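Local coordinates for protein TRAP-T family transporter, DctP (Periplasmic binding) subunit (Sulfitobacter sp. NAS-14.1, PDB 4PF8) that binds beta-D-galacturonate and, as the periplasmic solute-binding subunit of a TRAP transporter, probably delivers it to the membrane components for uptake, at residues A[117-122]-A[264-269]; A[211-216]-A[270-275]. All blocks are in the same frame, centred on the assembly; numbering follows the deposited sequence.

Contact 1 of 2, residues A[117-122]-A[264-269]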
ATOM      1  N   LEU A 117      -5.132 -14.932  -2.453  1.00 13.65           N
ATOM      2  CA  LEU A 117      -3.999 -15.025  -3.379  1.00 13.87           C
ATOM      3  C   LEU A 117      -2.682 -14.748  -2.660  1.00 12.47           C
ATOM      4  O   LEU A 117      -1.709 -15.489  -2.847  1.00 13.57           O
ATOM      5  CB  LEU A 117      -4.184 -14.052  -4.559  1.00 12.89           C
ATOM      6  CG  LEU A 117      -5.367 -14.391  -5.476  1.00 17.74           C
ATOM      7  CD1 LEU A 117      -5.581 -13.321  -6.516  1.00 20.05           C
ATOM      8  CD2 LEU A 117      -5.161 -15.730  -6.143  1.00 21.15           C
HETATM    9  N   MSE A 118      -2.661 -13.698  -1.852  1.00 11.45           N
HETATM   10  CA  MSE A 118      -1.433 -13.297  -1.168  1.00 11.11           C
HETATM   11  C   MSE A 118      -1.026 -14.301  -0.085  1.00 12.02           C
HETATM   12  O   MSE A 118       0.168 -14.451   0.204  1.00 14.87           O
HETATM   13  CB  MSE A 118      -1.571 -11.892  -0.578  1.00 10.26           C
HETATM   14  CG  MSE A 118      -1.745 -10.823  -1.647  1.00 13.79           C
HETATM   15 SE   MSE A 118      -0.263 -10.764  -2.941  0.95 11.80          SE
HETATM   16  CE  MSE A 118       1.096 -10.271  -1.702  1.00 15.60           C
ATOM     17  N   ASP A 119      -1.994 -14.992   0.508  1.00 12.68           N
ATOM     18  CA  ASP A 119      -1.696 -16.027   1.520  1.00 14.85           C
ATOM     19  C   ASP A 119      -1.416 -17.393   0.883  1.00 17.27           C
ATOM     20  O   ASP A 119      -1.055 -18.347   1.574  1.00 19.08           O
ATOM     21  CB  ASP A 119      -2.847 -16.156   2.530  1.00 18.22           C
ATOM     22  CG  ASP A 119      -3.023 -14.901   3.400  1.00 21.30           C
ATOM     23  OD1 ASP A 119      -2.130 -14.021   3.400  1.00 18.65           O
ATOM     24  OD2 ASP A 119      -4.059 -14.808   4.098  1.00 19.85           O
ATOM     25  N   GLY A 120      -1.583 -17.476  -0.433  1.00 17.01           N
ATOM     26  CA  GLY A 120      -1.384 -18.709  -1.168  1.00 17.43           C
ATOM     27  C   GLY A 120      -0.177 -18.658  -2.091  1.00 18.85           C
ATOM     28  O   GLY A 120       0.810 -17.970  -1.818  1.00 16.92           O
ATOM     29  N   GLU A 121      -0.254 -19.380  -3.201  1.00 19.45           N
ATOM     30  CA  GLU A 121       0.919 -19.554  -4.050  1.00 22.04           C
ATOM     31  C   GLU A 121       1.346 -18.264  -4.743  1.00 19.78           C
ATOM     32  O   GLU A 121       2.531 -17.997  -4.871  1.00 18.65           O
ATOM     33  CB  GLU A 121       0.707 -20.687  -5.056  1.00 26.40           C
ATOM     34  CG  GLU A 121       0.855 -22.069  -4.410  1.00 28.68           C
ATOM     35  CD  GLU A 121       1.050 -23.193  -5.420  1.00 39.31           C
ATOM     36  OE1 GLU A 121       0.130 -23.442  -6.230  1.00 43.75           O
ATOM     37  OE2 GLU A 121       2.127 -23.834  -5.394  1.00 46.43           O
ATOM     38  N   PRO A 122       0.387 -17.435  -5.168  1.00 19.18           N
ATOM     39  CA  PRO A 122       0.843 -16.195  -5.804  1.00 17.49           C
ATOM     40  C   PRO A 122       1.634 -15.321  -4.833  1.00 15.55           C
ATOM     41  O   PRO A 122       2.674 -14.768  -5.191  1.00 16.03           O
ATOM     42  CB  PRO A 122      -0.467 -15.534  -6.237  1.00 17.87           C
ATOM     43  CG  PRO A 122      -1.376 -16.703  -6.475  1.00 18.39           C
ATOM     44  CD  PRO A 122      -1.063 -17.634  -5.352  1.00 19.45           C
ATOM     45  N   LEU A 264      -3.900  -9.634  13.562  1.00 12.48           N
ATOM     46  CA  LEU A 264      -4.362  -8.488  14.335  1.00 11.55           C
ATOM     47  C   LEU A 264      -4.615  -7.295  13.418  1.00 11.66           C
ATOM     48  O   LEU A 264      -5.683  -6.678  13.478  1.00 11.55           O
ATOM     49  CB  LEU A 264      -3.351  -8.108  15.425  1.00 12.28           C
ATOM     50  CG  LEU A 264      -3.646  -6.790  16.141  1.00 15.35           C
ATOM     51  CD1 LEU A 264      -4.928  -6.904  16.938  1.00 18.07           C
ATOM     52  CD2 LEU A 264      -2.495  -6.392  17.032  1.00 22.87           C
ATOM     53  N   GLN A 265      -3.658  -6.972  12.550  1.00 11.39           N
ATOM     54  CA  GLN A 265      -3.814  -5.799  11.707  1.00  8.90           C
ATOM     55  C   GLN A 265      -5.043  -5.914  10.833  1.00  8.73           C
ATOM     56  O   GLN A 265      -5.738  -4.923  10.619  1.00  9.74           O
ATOM     57  CB  GLN A 265      -2.591  -5.563  10.834  1.00  9.92           C
ATOM     58  CG  GLN A 265      -2.680  -4.243  10.084  1.00 10.36           C
ATOM     59  CD  GLN A 265      -3.286  -4.343   8.692  1.00 10.41           C
ATOM     60  OE1 GLN A 265      -3.577  -5.426   8.191  1.00  8.61           O
ATOM     61  NE2 GLN A 265      -3.471  -3.192   8.054  1.00 10.78           N
ATOM     62  N   ARG A 266      -5.286  -7.102  10.295  1.00  9.27           N
ATOM     63  CA  ARG A 266      -6.423  -7.283   9.391  1.00 11.59           C
ATOM     64  C   ARG A 266      -7.737  -7.072  10.138  1.00 12.04           C
ATOM     65  O   ARG A 266      -8.699  -6.499   9.582  1.00 11.44           O
ATOM     66  CB  ARG A 266      -6.369  -8.660   8.735  1.00 10.28           C
ATOM     67  CG  ARG A 266      -5.256  -8.779   7.710  1.00 10.02           C
ATOM     68  CD  ARG A 266      -5.179 -10.189   7.175  1.00 11.08           C
ATOM     69  NE  ARG A 266      -4.173 -10.330   6.130  1.00 11.11           N
ATOM     70  CZ  ARG A 266      -3.998 -11.428   5.419  1.00 12.15           C
ATOM     71  NH1 ARG A 266      -3.048 -11.463   4.499  1.00 12.67           N
ATOM     72  NH2 ARG A 266      -4.758 -12.518   5.629  1.00 13.25           N
ATOM     73  N   LYS A 267      -7.779  -7.499  11.396  1.00 10.67           N
ATOM     74  CA  LYS A 267      -8.976  -7.317  12.213  1.00 12.64           C
ATOM     75  C   LYS A 267      -9.165  -5.822  12.497  1.00 13.36           C
ATOM     76  O   LYS A 267     -10.268  -5.291  12.351  1.00 14.59           O
ATOM     77  CB  LYS A 267      -8.889  -8.156  13.503  1.00 16.36           C
ATOM     78  CG  LYS A 267      -9.669  -7.627  14.701  1.00 28.11           C
ATOM     79  CD  LYS A 267      -9.208  -8.318  15.997  1.00 31.96           C
ATOM     80  CE  LYS A 267      -9.680  -7.574  17.249  1.00 37.80           C
ATOM     81  NZ  LYS A 267      -8.592  -6.728  17.860  1.00 40.69           N
ATOM     82  N   LEU A 268      -8.081  -5.137  12.832  1.00 10.49           N
ATOM     83  CA  LEU A 268      -8.152  -3.713  13.113  1.00 11.23           C
ATOM     84  C   LEU A 268      -8.527  -2.947  11.860  1.00 10.97           C
ATOM     85  O   LEU A 268      -9.244  -1.938  11.931  1.00 11.13           O
ATOM     86  CB  LEU A 268      -6.823  -3.196  13.639  1.00 10.70           C
ATOM     87  CG  LEU A 268      -6.399  -3.730  15.013  1.00 13.80           C
ATOM     88  CD1 LEU A 268      -5.031  -3.212  15.399  1.00 18.06           C
ATOM     89  CD2 LEU A 268      -7.411  -3.387  16.093  1.00 18.31           C
ATOM     90  N   TRP A 269      -8.027  -3.395  10.714  1.00  9.62           N
ATOM     91  CA  TRP A 269      -8.317  -2.710   9.446  1.00  9.70           C
ATOM     92  C   TRP A 269      -9.821  -2.632   9.161  1.00 10.03           C
ATOM     93  O   TRP A 269     -10.336  -1.565   8.848  1.00 10.15           O
ATOM     94  CB  TRP A 269      -7.605  -3.380   8.268  1.00 11.07           C
ATOM     95  CG  TRP A 269      -7.860  -2.591   7.039  1.00  8.22           C
ATOM     96  CD1 TRP A 269      -8.799  -2.839   6.089  1.00  8.97           C
ATOM     97  CD2 TRP A 269      -7.233  -1.369   6.684  1.00  6.74           C
ATOM     98  NE1 TRP A 269      -8.785  -1.839   5.138  1.00 11.86           N
ATOM     99  CE2 TRP A 269      -7.807  -0.942   5.470  1.00  7.60           C
ATOM    100  CE3 TRP A 269      -6.220  -0.611   7.262  1.00  8.32           C
ATOM    101  CZ2 TRP A 269      -7.427   0.232   4.840  1.00  6.85           C
ATOM    102  CZ3 TRP A 269      -5.808   0.536   6.611  1.00  8.78           C
ATOM    103  CH2 TRP A 269      -6.429   0.956   5.428  1.00  8.91           C
TER
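D119 and R266 reach for each other from opposite directions, and both side chains start with CG anti to the carbonyl carbon (chi1 -71° in R266). From there the extended R266 side chain crosses about half of the gap between two backbones whose nearest CA atoms, those of D119 and R266, are 12.7 Å apart, and D119 comes to meet it. The meeting is end-on: R266 NH1 donates to D119 OD1 at 2.9 Å and R266 NH2 to D119 OD2 at 2.8 Å, the second bond being the straighter, at 171°. OD2 receives NH2 on its syn lone pair, whereas NH1 meets OD1 on its syn side somewhat out of the carboxylate plane. Carboxylate and guanidinium are nearly coplanar, 14° apart, so the two nearly parallel bonds of this salt bridge fix the rotation of both flat groups. Little else joins the segments: 88 Å² is buried in all, and D119 stays exposed, so the ion pair lies at the surface, where solvent would be expected to screen it. Y115 also makes a cation-pi contact with R266. D119 lies where helix 111-118 gives way to helix 121-132, with G120 as N-cap of the latter, while R266 projects from helix 248-282, the long helix characteristic of TRAP solute-binding proteins. Y140, whose carbonyl takes the other bond from NH1, belongs to strand 135-141, an outermost strand of the five-stranded sheet, so R266 ties the long helix both to that strand and to the helix junction.

Contact 2 of 2, residues A[211-216]-A[270-275]; sequences SYESTS and GEREAA
R272 brings the edge of its guanidinium to the carboxylate of E213, the two side chains crossing at about a right angle. In the close part E213 OE1 is a shared partner: R272 NH1 donates to E213 OE1 at 2.8 Å and 162°, in the guanidinium plane and onto the syn lone pair of the oxygen. NE of R272 faces the same OE1 from 3.4 Å, a weak and strongly bent bond. S276 OG hydrogen-bonds both E213 OE1 and R272 NE, bracing the pair from the next turn of the long helix. OE2 stays 3.8 Å from R272 NH1, and the planes of the two groups are turned 40° apart. E213 sends its CG anti to the backbone N and then bends at chi2, which swings the carboxylate across to the arginine, whose NH2 is held by the carbonyl O of D35. Replacing E213 by alanine removes the carboxylate, which would probably leave R272 NH1 without its acidic mate and the S276 hydroxyl short of one partner. The looser side belongs to S214, whose CB merely touches R272 NH1 at 3.6 Å, its OG being bonded instead to the carbonyl O of P210. With 105 Å² buried and the three touching residues all partly exposed, the contact lies at the surface. It joins the last turn of helix 209-214, which follows strand 204-207, to helix 248-282, where I279 and I280 pack against E213.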
ATOM      1  N   SER A 211      -6.431   6.171   5.125  1.00  6.24           N
ATOM      2  CA  SER A 211      -5.353   7.080   4.702  1.00  6.04           C
ATOM      3  C   SER A 211      -5.882   8.472   4.405  1.00  8.77           C
ATOM      4  O   SER A 211      -5.308   9.453   4.810  1.00  9.69           O
ATOM      5  CB  SER A 211      -4.632   6.535   3.469  1.00  8.49           C
ATOM      6  OG  SER A 211      -3.785   5.437   3.794  1.00 10.13           O
ATOM      7  N   TYR A 212      -6.982   8.529   3.668  1.00  6.63           N
ATOM      8  CA  TYR A 212      -7.643   9.792   3.299  1.00  6.95           C
ATOM      9  C   TYR A 212      -8.063  10.572   4.539  1.00  6.87           C
ATOM     10  O   TYR A 212      -7.945  11.802   4.585  1.00  9.20           O
ATOM     11  CB  TYR A 212      -8.837   9.421   2.413  1.00  7.61           C
ATOM     12  CG  TYR A 212      -9.789  10.507   2.003  1.00  6.59           C
ATOM     13  CD1 TYR A 212      -9.359  11.664   1.384  1.00  7.80           C
ATOM     14  CD2 TYR A 212     -11.158  10.316   2.149  1.00  7.63           C
ATOM     15  CE1 TYR A 212     -10.258  12.621   0.984  1.00  7.34           C
ATOM     16  CE2 TYR A 212     -12.063  11.273   1.754  1.00  7.44           C
ATOM     17  CZ  TYR A 212     -11.617  12.391   1.153  1.00  6.41           C
ATOM     18  OH  TYR A 212     -12.559  13.322   0.772  1.00  9.04           O
ATOM     19  N   GLU A 213      -8.552   9.850   5.546  1.00  6.15           N
ATOM     20  CA  GLU A 213      -8.979  10.444   6.809  1.00  7.90           C
ATOM     21  C   GLU A 213      -7.821  10.805   7.745  1.00 10.11           C
ATOM     22  O   GLU A 213      -7.753  11.937   8.229  1.00  8.48           O
ATOM     23  CB  GLU A 213      -9.936   9.471   7.523  1.00  8.40           C
ATOM     24  CG  GLU A 213     -10.442   9.962   8.861  1.00 11.17           C
ATOM     25  CD  GLU A 213      -9.625   9.407  10.001  1.00 18.47           C
ATOM     26  OE1 GLU A 213      -9.371   8.176  10.002  1.00 15.95           O
ATOM     27  OE2 GLU A 213      -9.231  10.197  10.882  1.00 19.50           O
ATOM     28  N   SER A 214      -6.914   9.856   8.002  1.00  6.64           N
ATOM     29  CA  SER A 214      -5.906  10.026   9.050  1.00  8.64           C
ATOM     30  C   SER A 214      -4.924  11.144   8.739  1.00 10.85           C
ATOM     31  O   SER A 214      -4.342  11.732   9.646  1.00 11.83           O
ATOM     32  CB  SER A 214      -5.158   8.716   9.309  1.00 10.52           C
ATOM     33  OG  SER A 214      -4.415   8.288   8.201  1.00 10.72           O
ATOM     34  N   THR A 215      -4.755  11.425   7.450  1.00  7.77           N
ATOM     35  CA  THR A 215      -3.824  12.450   6.964  1.00  6.02           C
ATOM     36  C   THR A 215      -4.469  13.821   6.862  1.00  7.88           C
ATOM     37  O   THR A 215      -3.803  14.798   6.502  1.00  9.73           O
ATOM     38  CB  THR A 215      -3.347  12.121   5.569  1.00  9.94           C
ATOM     39  OG1 THR A 215      -4.490  12.018   4.709  1.00  9.91           O
ATOM     40  CG2 THR A 215      -2.529  10.829   5.554  1.00 11.00           C
ATOM     41  N   SER A 216      -5.763  13.885   7.151  1.00  8.59           N
ATOM     42  CA  SER A 216      -6.561  15.091   6.967  1.00  7.82           C
ATOM     43  C   SER A 216      -6.745  15.491   5.502  1.00  6.61           C
ATOM     44  O   SER A 216      -7.199  16.604   5.226  1.00  8.77           O
ATOM     45  CB  SER A 216      -6.005  16.271   7.758  1.00 12.83           C
ATOM     46  OG  SER A 216      -6.004  15.996   9.153  1.00 17.35           O
ATOM     47  N   GLY A 270     -10.537  -3.743   9.293  1.00 14.10           N
ATOM     48  CA  GLY A 270     -11.976  -3.734   9.041  1.00 17.78           C
ATOM     49  C   GLY A 270     -12.707  -2.684   9.868  1.00 14.56           C
ATOM     50  O   GLY A 270     -13.506  -1.880   9.354  1.00 15.79           O
ATOM     51  N   GLU A 271     -12.395  -2.670  11.159  1.00 12.25           N
ATOM     52  CA  GLU A 271     -12.979  -1.722  12.098  1.00 11.97           C
ATOM     53  C   GLU A 271     -12.641  -0.273  11.707  1.00 10.55           C
ATOM     54  O   GLU A 271     -13.526   0.596  11.658  1.00 12.77           O
ATOM     55  CB  GLU A 271     -12.459  -2.103  13.484  1.00 16.77           C
ATOM     56  CG  GLU A 271     -12.324  -1.080  14.569  1.00 32.26           C
ATOM     57  CD  GLU A 271     -11.652  -1.731  15.792  1.00 34.17           C
ATOM     58  OE1 GLU A 271     -10.709  -1.156  16.388  1.00 35.55           O
ATOM     59  OE2 GLU A 271     -12.056  -2.866  16.124  1.00 40.59           O
ATOM     60  N   ARG A 272     -11.373  -0.010  11.392  1.00 10.81           N
ATOM     61  CA  ARG A 272     -10.945   1.325  11.021  1.00  8.81           C
ATOM     62  C   ARG A 272     -11.499   1.827   9.694  1.00  9.43           C
ATOM     63  O   ARG A 272     -11.805   3.013   9.560  1.00 10.30           O
ATOM     64  CB  ARG A 272      -9.399   1.401  10.994  1.00  8.39           C
ATOM     65  CG  ARG A 272      -8.836   2.778  10.726  1.00  9.59           C
ATOM     66  CD  ARG A 272      -9.324   3.790  11.731  1.00 13.45           C
ATOM     67  NE  ARG A 272      -8.842   5.119  11.399  1.00 12.79           N
ATOM     68  CZ  ARG A 272      -7.740   5.667  11.900  1.00 14.01           C
ATOM     69  NH1 ARG A 272      -7.380   6.880  11.499  1.00 13.85           N
ATOM     70  NH2 ARG A 272      -6.987   5.003  12.761  1.00 13.59           N
ATOM     71  N   GLU A 273     -11.634   0.954   8.715  1.00  8.39           N
ATOM     72  CA  GLU A 273     -12.197   1.376   7.439  1.00  9.66           C
ATOM     73  C   GLU A 273     -13.583   1.991   7.610  1.00  9.40           C
ATOM     74  O   GLU A 273     -13.850   3.093   7.112  1.00 11.54           O
ATOM     75  CB  GLU A 273     -12.196   0.217   6.444  1.00 13.98           C
ATOM     76  CG  GLU A 273     -12.291   0.657   4.978  1.00 21.12           C
ATOM     77  CD  GLU A 273     -11.368  -0.157   4.070  1.00 29.10           C
ATOM     78  OE1 GLU A 273     -11.615  -1.353   3.886  1.00 22.95           O
ATOM     79  OE2 GLU A 273     -10.388   0.400   3.535  1.00 37.64           O
ATOM     80  N   ALA A 274     -14.444   1.325   8.383  1.00  9.78           N
ATOM     81  CA  ALA A 274     -15.767   1.857   8.672  1.00  9.95           C
ATOM     82  C   ALA A 274     -15.706   3.128   9.513  1.00  9.78           C
ATOM     83  O   ALA A 274     -16.442   4.083   9.251  1.00 10.00           O
ATOM     84  CB  ALA A 274     -16.622   0.793   9.369  1.00 11.54           C
ATOM     85  N   ALA A 275     -14.837   3.146  10.519  1.00  9.71           N
ATOM     86  CA  ALA A 275     -14.735   4.294  11.412  1.00 10.06           C
ATOM     87  C   ALA A 275     -14.267   5.529  10.632  1.00  9.40           C
ATOM     88  O   ALA A 275     -14.773   6.636  10.838  1.00  9.87           O
ATOM     89  CB  ALA A 275     -13.786   3.995  12.545  1.00 11.04           C
TER

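Overall arrangement
Segments 264-269 and 270-275 follow one another directly on helix 248-282, and each offers an arginine to an acidic residue; the contact centres lie 18 Å apart. Contact 1 ties the helix to the junction of two helices, next to an outer strand of the five-stranded sheet, which R266 also reaches through Y140; contact 2 ties it to helix 209-214. Such a long helix running across both lobes, with the ligand in the cleft between them, is a hallmark of TRAP solute-binding proteins. The S214 side chain is about 8 Å from the bound galacturonate, against about 13 Å for that of R266, and segment 211-216 of contact 2 includes the pocket residue S211, whose OG makes a weak hydrogen bond to the sugar.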